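PDB 3LM8: thiamine pyrophosphokinase from Bacillus subtilis, which catalyses the ATP-dependent conversion of thiamine to thiamine diphosphate, releasing AMP, and takes part in thiamine salvage. Local coordinates for residues E47-F52 against H71-E76; I158-D163 against I206-R211. The protein carries 1 engineered substitution. All coordinates share one frame; numbering follows the deposited sequence.

Contacts 1 and 2 hold the two ends of one mixed sheet, on opposite sides of the chain's centre, with their own centres about 31 Å apart. In each, an outermost strand is joined to its neighbour, and each is partly buried, with buried residues beside more open ones. Contact 1 (47-52 with 71-76) is parallel; aromatic rings, a carboxylate and an amide gather round its backbone ladder, and its first segment runs on toward a magnesium ion. Contact 2 (158-163 with 206-211) is antiparallel and its side-chain packing is mostly apolar, with isoleucines and a phenylalanine on one face of the strand pair. The first belongs to the catalytic part, the second to the part associated with thiamine binding.

Contact 1: E47-F52 against H71-E76; sequences EAFGDF and HVYQAE
Phe49 and Tyr73 lie side by side on one face of the sheet, pointing the same way, their ring planes only 17° apart but slid so far that they barely overlap, with centroids 5.0 Å apart. Tyr73 CD1 sits over the rim of the Phe49 ring, and Phe49 CD2 meets Tyr73 CB at 3.7 Å. A shared first torsion, CG beside the backbone N (chi1 -61° and -64°), sends both side chains the same way, and closely similar second torsions keep the planes nearly parallel. Glu47 approaches the tyrosine differently: its bent chain carries OE2 to the ring edge, 3.6 Å from Tyr73 CE1, with the carboxylate turned nearly perpendicular to the ring. Replacing Tyr73 by an alanine would probably strip the rim of one Phe49 face of its neighbouring ring and leave the Glu47 carboxylate without the ring edge beside it.

Ala48 and Val72 point to the other face, where the beta-branched valine suits the extended backbone and spans from the Ala48 methyl to Phe52, whose CZ lies 3.9 Å from Val72 CG2. Between the faces, Tyr73 N donates to Ala48 O (2.7 Å) and Gly50 N to Tyr73 O (2.8 Å). Gly50 adopts backbone angles that would jam a CB against the preceding carbonyl, so glycine fits this exit from the strand. Beyond it, Asp51 CB packs on Gln74 CD at 3.7 Å, and the Asp51 side chain lies about 4 Å from a bound magnesium ion. Trp88 of helix 81-92 meets Phe49 edge-to-face. The parallel strands, joined through helix 57-66, form a beta-alpha-beta unit of the catalytic domain, with an aspartate near the metal just past a strand's C-terminal end.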
ATOM      1  N   GLU A  47       8.861 -12.854   9.539  1.00 36.29           N
ATOM      2  CA  GLU A  47       9.311 -11.974  10.610  1.00 44.42           C
ATOM      3  C   GLU A  47       8.058 -11.250  11.105  1.00 38.71           C
ATOM      4  O   GLU A  47       6.992 -11.357  10.500  1.00 37.97           O
ATOM      5  CB  GLU A  47      10.322 -10.933  10.098  1.00 46.76           C
ATOM      6  CG  GLU A  47      11.400 -11.445   9.144  1.00 54.24           C
ATOM      7  CD  GLU A  47      12.505 -12.274   9.808  1.00 47.13           C
ATOM      8  OE1 GLU A  47      13.400 -12.746   9.062  1.00 40.79           O
ATOM      9  OE2 GLU A  47      12.488 -12.450  11.053  1.00 23.33           O
ATOM     10  N   ALA A  48       8.192 -10.521  12.205  1.00 31.49           N
ATOM     11  CA  ALA A  48       7.089  -9.760  12.775  1.00 22.19           C
ATOM     12  C   ALA A  48       7.683  -8.544  13.473  1.00 26.77           C
ATOM     13  O   ALA A  48       8.696  -8.650  14.165  1.00 30.86           O
ATOM     14  CB  ALA A  48       6.298 -10.621  13.774  1.00 27.51           C
ATOM     15  N   PHE A  49       7.056  -7.390  13.278  1.00 25.30           N
ATOM     16  CA  PHE A  49       7.528  -6.145  13.876  1.00 20.54           C
ATOM     17  C   PHE A  49       6.514  -5.509  14.834  1.00 31.13           C
ATOM     18  O   PHE A  49       5.300  -5.580  14.622  1.00 43.60           O
ATOM     19  CB  PHE A  49       7.877  -5.135  12.783  1.00 18.60           C
ATOM     20  CG  PHE A  49       8.958  -5.591  11.855  1.00 20.42           C
ATOM     21  CD1 PHE A  49       8.743  -6.644  10.977  1.00 31.44           C
ATOM     22  CD2 PHE A  49      10.191  -4.940  11.835  1.00 20.65           C
ATOM     23  CE1 PHE A  49       9.740  -7.044  10.085  1.00 35.13           C
ATOM     24  CE2 PHE A  49      11.204  -5.334  10.941  1.00 23.40           C
ATOM     25  CZ  PHE A  49      10.975  -6.384  10.068  1.00 28.58           C
ATOM     26  N   GLY A  50       7.024  -4.871  15.882  1.00 24.80           N
ATOM     27  CA  GLY A  50       6.154  -4.228  16.850  1.00 23.84           C
ATOM     28  C   GLY A  50       6.213  -4.913  18.197  1.00 24.18           C
ATOM     29  O   GLY A  50       7.046  -5.793  18.420  1.00 33.87           O
ATOM     30  N   ASP A  51       5.339  -4.502  19.104  1.00 15.60           N
ATOM     31  CA  ASP A  51       5.292  -5.103  20.431  1.00 25.99           C
ATOM     32  C   ASP A  51       3.939  -5.768  20.612  1.00 18.77           C
ATOM     33  O   ASP A  51       3.136  -5.823  19.677  1.00 17.32           O
ATOM     34  CB  ASP A  51       5.491  -4.044  21.515  1.00 39.85           C
ATOM     35  CG  ASP A  51       4.519  -2.897  21.384  1.00 45.78           C
ATOM     36  OD1 ASP A  51       3.301  -3.165  21.329  1.00 36.87           O
ATOM     37  OD2 ASP A  51       4.969  -1.730  21.335  1.00 49.71           O
ATOM     38  N   PHE A  52       3.674  -6.248  21.815  1.00 22.21           N
ATOM     39  CA  PHE A  52       2.415  -6.920  22.070  1.00 27.37           C
ATOM     40  C   PHE A  52       1.423  -6.123  22.897  1.00 32.67           C
ATOM     41  O   PHE A  52       0.332  -6.618  23.162  1.00 37.77           O
ATOM     42  CB  PHE A  52       2.666  -8.266  22.769  1.00 27.69           C
ATOM     43  CG  PHE A  52       3.459  -9.247  21.943  1.00 39.51           C
ATOM     44  CD1 PHE A  52       4.841  -9.125  21.825  1.00 34.57           C
ATOM     45  CD2 PHE A  52       2.817 -10.265  21.244  1.00 43.76           C
ATOM     46  CE1 PHE A  52       5.567 -10.003  21.015  1.00 37.37           C
ATOM     47  CE2 PHE A  52       3.532 -11.144  20.433  1.00 41.79           C
ATOM     48  CZ  PHE A  52       4.908 -11.012  20.318  1.00 35.69           C
ATOM     49  N   HIS A  71      10.462 -14.553  15.072  1.00 34.28           N
ATOM     50  CA  HIS A  71      11.197 -13.465  15.689  1.00 28.86           C
ATOM     51  C   HIS A  71      10.402 -12.168  15.557  1.00 38.55           C
ATOM     52  O   HIS A  71       9.812 -11.906  14.513  1.00 25.59           O
ATOM     53  CB  HIS A  71      12.546 -13.255  15.028  1.00 26.36           C
ATOM     54  CG  HIS A  71      13.327 -12.146  15.650  1.00 42.52           C
ATOM     55  ND1 HIS A  71      14.062 -11.244  14.914  1.00 49.59           N
ATOM     56  CD2 HIS A  71      13.450 -11.768  16.945  1.00 40.77           C
ATOM     57  CE1 HIS A  71      14.602 -10.354  15.728  1.00 47.75           C
ATOM     58  NE2 HIS A  71      14.246 -10.650  16.965  1.00 45.76           N
ATOM     59  N   VAL A  72      10.410 -11.355  16.608  1.00 41.19           N
ATOM     60  CA  VAL A  72       9.684 -10.090  16.611  1.00 25.59           C
ATOM     61  C   VAL A  72      10.618  -8.912  16.870  1.00 37.25           C
ATOM     62  O   VAL A  72      11.216  -8.824  17.944  1.00 47.55           O
ATOM     63  CB  VAL A  72       8.603 -10.088  17.705  1.00 21.12           C
ATOM     64  CG1 VAL A  72       7.806  -8.798  17.641  1.00 21.46           C
ATOM     65  CG2 VAL A  72       7.706 -11.303  17.548  1.00 11.69           C
ATOM     66  N   TYR A  73      10.738  -8.012  15.892  1.00 33.72           N
ATOM     67  CA  TYR A  73      11.596  -6.836  16.029  1.00 24.02           C
ATOM     68  C   TYR A  73      10.816  -5.698  16.671  1.00 18.76           C
ATOM     69  O   TYR A  73       9.765  -5.309  16.179  1.00 12.90           O
ATOM     70  CB  TYR A  73      12.111  -6.364  14.673  1.00 29.99           C
ATOM     71  CG  TYR A  73      13.012  -7.337  13.955  1.00 45.26           C
ATOM     72  CD1 TYR A  73      12.514  -8.546  13.472  1.00 54.62           C
ATOM     73  CD2 TYR A  73      14.357  -7.044  13.742  1.00 44.03           C
ATOM     74  CE1 TYR A  73      13.326  -9.443  12.792  1.00 56.91           C
ATOM     75  CE2 TYR A  73      15.185  -7.939  13.060  1.00 57.79           C
ATOM     76  CZ  TYR A  73      14.660  -9.139  12.590  1.00 60.89           C
ATOM     77  OH  TYR A  73      15.460 -10.052  11.939  1.00 62.71           O
ATOM     78  N   GLN A  74      11.339  -5.143  17.759  1.00 32.21           N
ATOM     79  CA  GLN A  74      10.629  -4.069  18.433  1.00 35.46           C
ATOM     80  C   GLN A  74      10.977  -2.708  17.862  1.00 33.06           C
ATOM     81  O   GLN A  74      12.051  -2.522  17.281  1.00 40.63           O
ATOM     82  CB  GLN A  74      10.930  -4.102  19.931  1.00 45.27           C
ATOM     83  CG  GLN A  74       9.682  -4.077  20.807  1.00 62.64           C
ATOM     84  CD  GLN A  74       8.879  -2.783  20.677  1.00 73.38           C
ATOM     85  OE1 GLN A  74       8.313  -2.476  19.616  1.00 66.45           O
ATOM     86  NE2 GLN A  74       8.826  -2.017  21.766  1.00 76.88           N
ATOM     87  N   ALA A  75      10.055  -1.764  18.029  1.00 38.86           N
ATOM     88  CA  ALA A  75      10.230  -0.400  17.542  1.00 58.47           C
ATOM     89  C   ALA A  75      10.902   0.480  18.596  1.00 61.33           C
ATOM     90  O   ALA A  75      11.158   0.028  19.713  1.00 63.17           O
ATOM     91  CB  ALA A  75       8.875   0.188  17.163  1.00 65.26           C
ATOM     92  N   GLU A  76      11.175   1.735  18.239  1.00 72.69           N
ATOM     93  CA  GLU A  76      11.823   2.679  19.152  1.00 89.76           C
ATOM     94  C   GLU A  76      10.928   3.871  19.519  1.00 92.64           C
ATOM     95  O   GLU A  76      11.434   4.950  19.823  1.00 95.30           O
ATOM     96  CB  GLU A  76      13.127   3.217  18.543  1.00 97.20           C
ATOM     97  CG  GLU A  76      13.817   2.286  17.557  1.00102.67           C
ATOM     98  CD  GLU A  76      14.078   0.909  18.124  1.00103.76           C
ATOM     99  OE1 GLU A  76      14.827   0.806  19.120  1.00103.93           O
ATOM    100  OE2 GLU A  76      13.531  -0.072  17.573  1.00100.41           O
TER

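Contact 2: I158-D163 against I206-R211; sequences IPFSED and ILIMIR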
ATOM      1  N   ILE A 158      -3.713  12.299  -7.576  1.00 27.90           N
ATOM      2  CA  ILE A 158      -3.568  13.432  -6.677  1.00 32.27           C
ATOM      3  C   ILE A 158      -2.116  13.850  -6.531  1.00 33.76           C
ATOM      4  O   ILE A 158      -1.248  13.029  -6.236  1.00 39.03           O
ATOM      5  CB  ILE A 158      -4.141  13.095  -5.297  1.00 30.33           C
ATOM      6  CG1 ILE A 158      -5.574  12.594  -5.461  1.00 11.76           C
ATOM      7  CG2 ILE A 158      -4.101  14.322  -4.406  1.00 33.77           C
ATOM      8  CD1 ILE A 158      -6.183  12.073  -4.203  1.00 21.34           C
ATOM      9  N   PRO A 159      -1.833  15.141  -6.744  1.00 32.92           N
ATOM     10  CA  PRO A 159      -0.473  15.685  -6.635  1.00 40.09           C
ATOM     11  C   PRO A 159       0.001  15.516  -5.198  1.00 40.11           C
ATOM     12  O   PRO A 159      -0.819  15.554  -4.280  1.00 47.71           O
ATOM     13  CB  PRO A 159      -0.648  17.165  -6.995  1.00 40.63           C
ATOM     14  CG  PRO A 159      -1.937  17.198  -7.809  1.00 36.24           C
ATOM     15  CD  PRO A 159      -2.806  16.192  -7.093  1.00 31.80           C
ATOM     16  N   PHE A 160       1.307  15.340  -4.996  1.00 43.40           N
ATOM     17  CA  PHE A 160       1.829  15.172  -3.642  1.00 52.61           C
ATOM     18  C   PHE A 160       2.687  16.321  -3.112  1.00 54.94           C
ATOM     19  O   PHE A 160       2.161  17.278  -2.554  1.00 56.94           O
ATOM     20  CB  PHE A 160       2.607  13.860  -3.520  1.00 52.23           C
ATOM     21  CG  PHE A 160       2.979  13.511  -2.105  1.00 49.05           C
ATOM     22  CD1 PHE A 160       4.233  13.839  -1.595  1.00 52.42           C
ATOM     23  CD2 PHE A 160       2.063  12.876  -1.269  1.00 48.74           C
ATOM     24  CE1 PHE A 160       4.570  13.537  -0.273  1.00 49.24           C
ATOM     25  CE2 PHE A 160       2.388  12.571   0.052  1.00 45.04           C
ATOM     26  CZ  PHE A 160       3.644  12.902   0.550  1.00 47.15           C
ATOM     27  N   SER A 161       4.001  16.236  -3.276  1.00 58.75           N
ATOM     28  CA  SER A 161       4.876  17.290  -2.759  1.00 60.81           C
ATOM     29  C   SER A 161       4.673  18.663  -3.412  1.00 61.14           C
ATOM     30  O   SER A 161       4.510  19.666  -2.713  1.00 63.43           O
ATOM     31  CB  SER A 161       6.347  16.871  -2.878  1.00 56.64           C
ATOM     32  OG  SER A 161       6.751  16.784  -4.234  1.00 60.36           O
ATOM     33  N   GLU A 162       4.684  18.711  -4.742  1.00 56.51           N
ATOM     34  CA  GLU A 162       4.507  19.972  -5.456  1.00 57.76           C
ATOM     35  C   GLU A 162       3.581  19.799  -6.653  1.00 49.59           C
ATOM     36  O   GLU A 162       2.934  18.761  -6.806  1.00 42.62           O
ATOM     37  CB  GLU A 162       5.856  20.500  -5.951  1.00 77.29           C
ATOM     38  CG  GLU A 162       6.979  20.467  -4.921  1.00 93.74           C
ATOM     39  CD  GLU A 162       8.062  19.453  -5.268  1.00101.07           C
ATOM     40  OE1 GLU A 162       9.062  19.369  -4.520  1.00100.40           O
ATOM     41  OE2 GLU A 162       7.914  18.741  -6.288  1.00100.54           O
ATOM     42  N   ASP A 163       3.527  20.823  -7.502  1.00 42.17           N
ATOM     43  CA  ASP A 163       2.694  20.778  -8.700  1.00 43.64           C
ATOM     44  C   ASP A 163       3.119  19.662  -9.662  1.00 52.26           C
ATOM     45  O   ASP A 163       4.289  19.274  -9.717  1.00 55.85           O
ATOM     46  CB  ASP A 163       2.755  22.108  -9.456  1.00 47.31           C
ATOM     47  CG  ASP A 163       2.175  23.265  -8.666  1.00 49.83           C
ATOM     48  OD1 ASP A 163       1.335  23.019  -7.769  1.00 43.34           O
ATOM     49  OD2 ASP A 163       2.551  24.427  -8.965  1.00 40.48           O
ATOM     50  N   ILE A 206       5.385  14.581  -7.774  1.00 49.07           N
ATOM     51  CA  ILE A 206       5.079  13.276  -7.200  1.00 50.34           C
ATOM     52  C   ILE A 206       3.586  13.071  -7.347  1.00 43.47           C
ATOM     53  O   ILE A 206       2.791  13.845  -6.824  1.00 37.54           O
ATOM     54  CB  ILE A 206       5.432  13.240  -5.710  1.00 56.65           C
ATOM     55  CG1 ILE A 206       6.910  13.578  -5.534  1.00 64.81           C
ATOM     56  CG2 ILE A 206       5.110  11.873  -5.122  1.00 50.05           C
ATOM     57  CD1 ILE A 206       7.284  13.889  -4.113  1.00 71.29           C
ATOM     58  N   LEU A 207       3.200  12.028  -8.066  1.00 46.63           N
ATOM     59  CA  LEU A 207       1.788  11.769  -8.280  1.00 40.72           C
ATOM     60  C   LEU A 207       1.290  10.575  -7.471  1.00 37.54           C
ATOM     61  O   LEU A 207       2.002   9.578  -7.307  1.00 40.03           O
ATOM     62  CB  LEU A 207       1.539  11.516  -9.757  1.00 38.11           C
ATOM     63  CG  LEU A 207       0.067  11.502 -10.146  1.00 41.08           C
ATOM     64  CD1 LEU A 207      -0.458  12.944 -10.126  1.00 47.84           C
ATOM     65  CD2 LEU A 207      -0.100  10.879 -11.531  1.00 32.71           C
ATOM     66  N   ILE A 208       0.071  10.688  -6.953  1.00 33.61           N
ATOM     67  CA  ILE A 208      -0.532   9.605  -6.185  1.00 24.11           C
ATOM     68  C   ILE A 208      -1.639   9.039  -7.053  1.00 26.21           C
ATOM     69  O   ILE A 208      -2.302   9.785  -7.773  1.00 30.81           O
ATOM     70  CB  ILE A 208      -1.164  10.106  -4.868  1.00 18.34           C
ATOM     71  CG1 ILE A 208      -0.125  10.853  -4.041  1.00 23.06           C
ATOM     72  CG2 ILE A 208      -1.691   8.911  -4.052  1.00 17.79           C
ATOM     73  CD1 ILE A 208      -0.687  11.480  -2.780  1.00  8.18           C
HETATM   74  N   MSE A 209      -1.836   7.729  -6.998  1.00 15.76           N
HETATM   75  CA  MSE A 209      -2.888   7.111  -7.784  1.00 17.35           C
HETATM   76  C   MSE A 209      -3.752   6.236  -6.911  1.00 27.44           C
HETATM   77  O   MSE A 209      -3.276   5.278  -6.308  1.00 40.60           O
HETATM   78  CB  MSE A 209      -2.314   6.258  -8.913  1.00 24.86           C
HETATM   79  CG  MSE A 209      -3.393   5.514  -9.721  1.00 29.51           C
HETATM   80 SE   MSE A 209      -2.707   4.185 -10.969  1.00 55.87          SE
HETATM   81  CE  MSE A 209      -3.140   5.028 -12.642  1.00114.76           C
ATOM     82  N   ILE A 210      -5.028   6.574  -6.843  1.00 29.11           N
ATOM     83  CA  ILE A 210      -5.969   5.803  -6.058  1.00 31.65           C
ATOM     84  C   ILE A 210      -6.925   5.097  -7.007  1.00 31.68           C
ATOM     85  O   ILE A 210      -7.615   5.733  -7.803  1.00 42.41           O
ATOM     86  CB  ILE A 210      -6.815   6.696  -5.115  1.00 38.76           C
ATOM     87  CG1 ILE A 210      -5.909   7.489  -4.172  1.00 39.78           C
ATOM     88  CG2 ILE A 210      -7.808   5.829  -4.332  1.00  9.34           C
ATOM     89  CD1 ILE A 210      -5.199   8.643  -4.837  1.00 45.35           C
ATOM     90  N   ARG A 211      -6.941   3.776  -6.941  1.00 25.61           N
ATOM     91  CA  ARG A 211      -7.855   3.001  -7.755  1.00 20.90           C
ATOM     92  C   ARG A 211      -8.841   2.488  -6.709  1.00 31.72           C
ATOM     93  O   ARG A 211      -8.438   1.916  -5.689  1.00 35.87           O
ATOM     94  CB  ARG A 211      -7.096   1.889  -8.472  1.00 13.52           C
ATOM     95  CG  ARG A 211      -5.902   2.466  -9.246  1.00 17.51           C
ATOM     96  CD  ARG A 211      -5.311   1.490 -10.229  1.00 22.27           C
ATOM     97  NE  ARG A 211      -6.322   1.030 -11.178  1.00 35.30           N
ATOM     98  CZ  ARG A 211      -6.065   0.258 -12.232  1.00 34.73           C
ATOM     99  NH1 ARG A 211      -4.820  -0.143 -12.477  1.00 43.21           N
ATOM    100  NH2 ARG A 211      -7.055  -0.120 -13.036  1.00 21.52           N
TER
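Phe160 extends CG away from its backbone N (chi1 -171°), which lays the side chain alongside Ile206, and the second torsion, near -96°, turns a ring edge to Ile208. Ile208 holds CG1 beside its own N (chi1 -56°) and then runs straight out, bringing CD1 near the plane of the phenyl ring, 3.4 Å from Phe160 CD2. On the Ile206 side, CG2 packs against Phe160 CB at 3.6 Å, the two side chains pointing the same way. A little farther along, the ends of Ile158 and Ile210 cross at an angle, CD1 to CD1 at 3.6 Å; the side chain of Ile158 is about 10 Å from the bound thiamine. Beta-branched isoleucines suit these extended positions, filling one face of the strand pair with methyl groups.

Along the backbone, Ile158 and Ile208 form a hydrogen-bonded antiparallel pair: Ile158 N donates to Ile208 O (2.9 Å), and Ile208 N returns a bond to Ile158 O (2.8 Å). Pro159 follows in a non-hydrogen-bonded pair with Leu207, a place where the lack of an N-H costs the ladder nothing. Phe160 N then binds Ile206 O at 2.8 Å as the chain leaves the strand.

Helix 107-122 lies against Phe160 and Ile206, whereas Leu207 and Met209 (selenomethionine here) face strand 197-202 of the second sheet. Such packing of two sheets through apolar strand faces is characteristic of a beta-sandwich, consistent with the thiamine-binding domain.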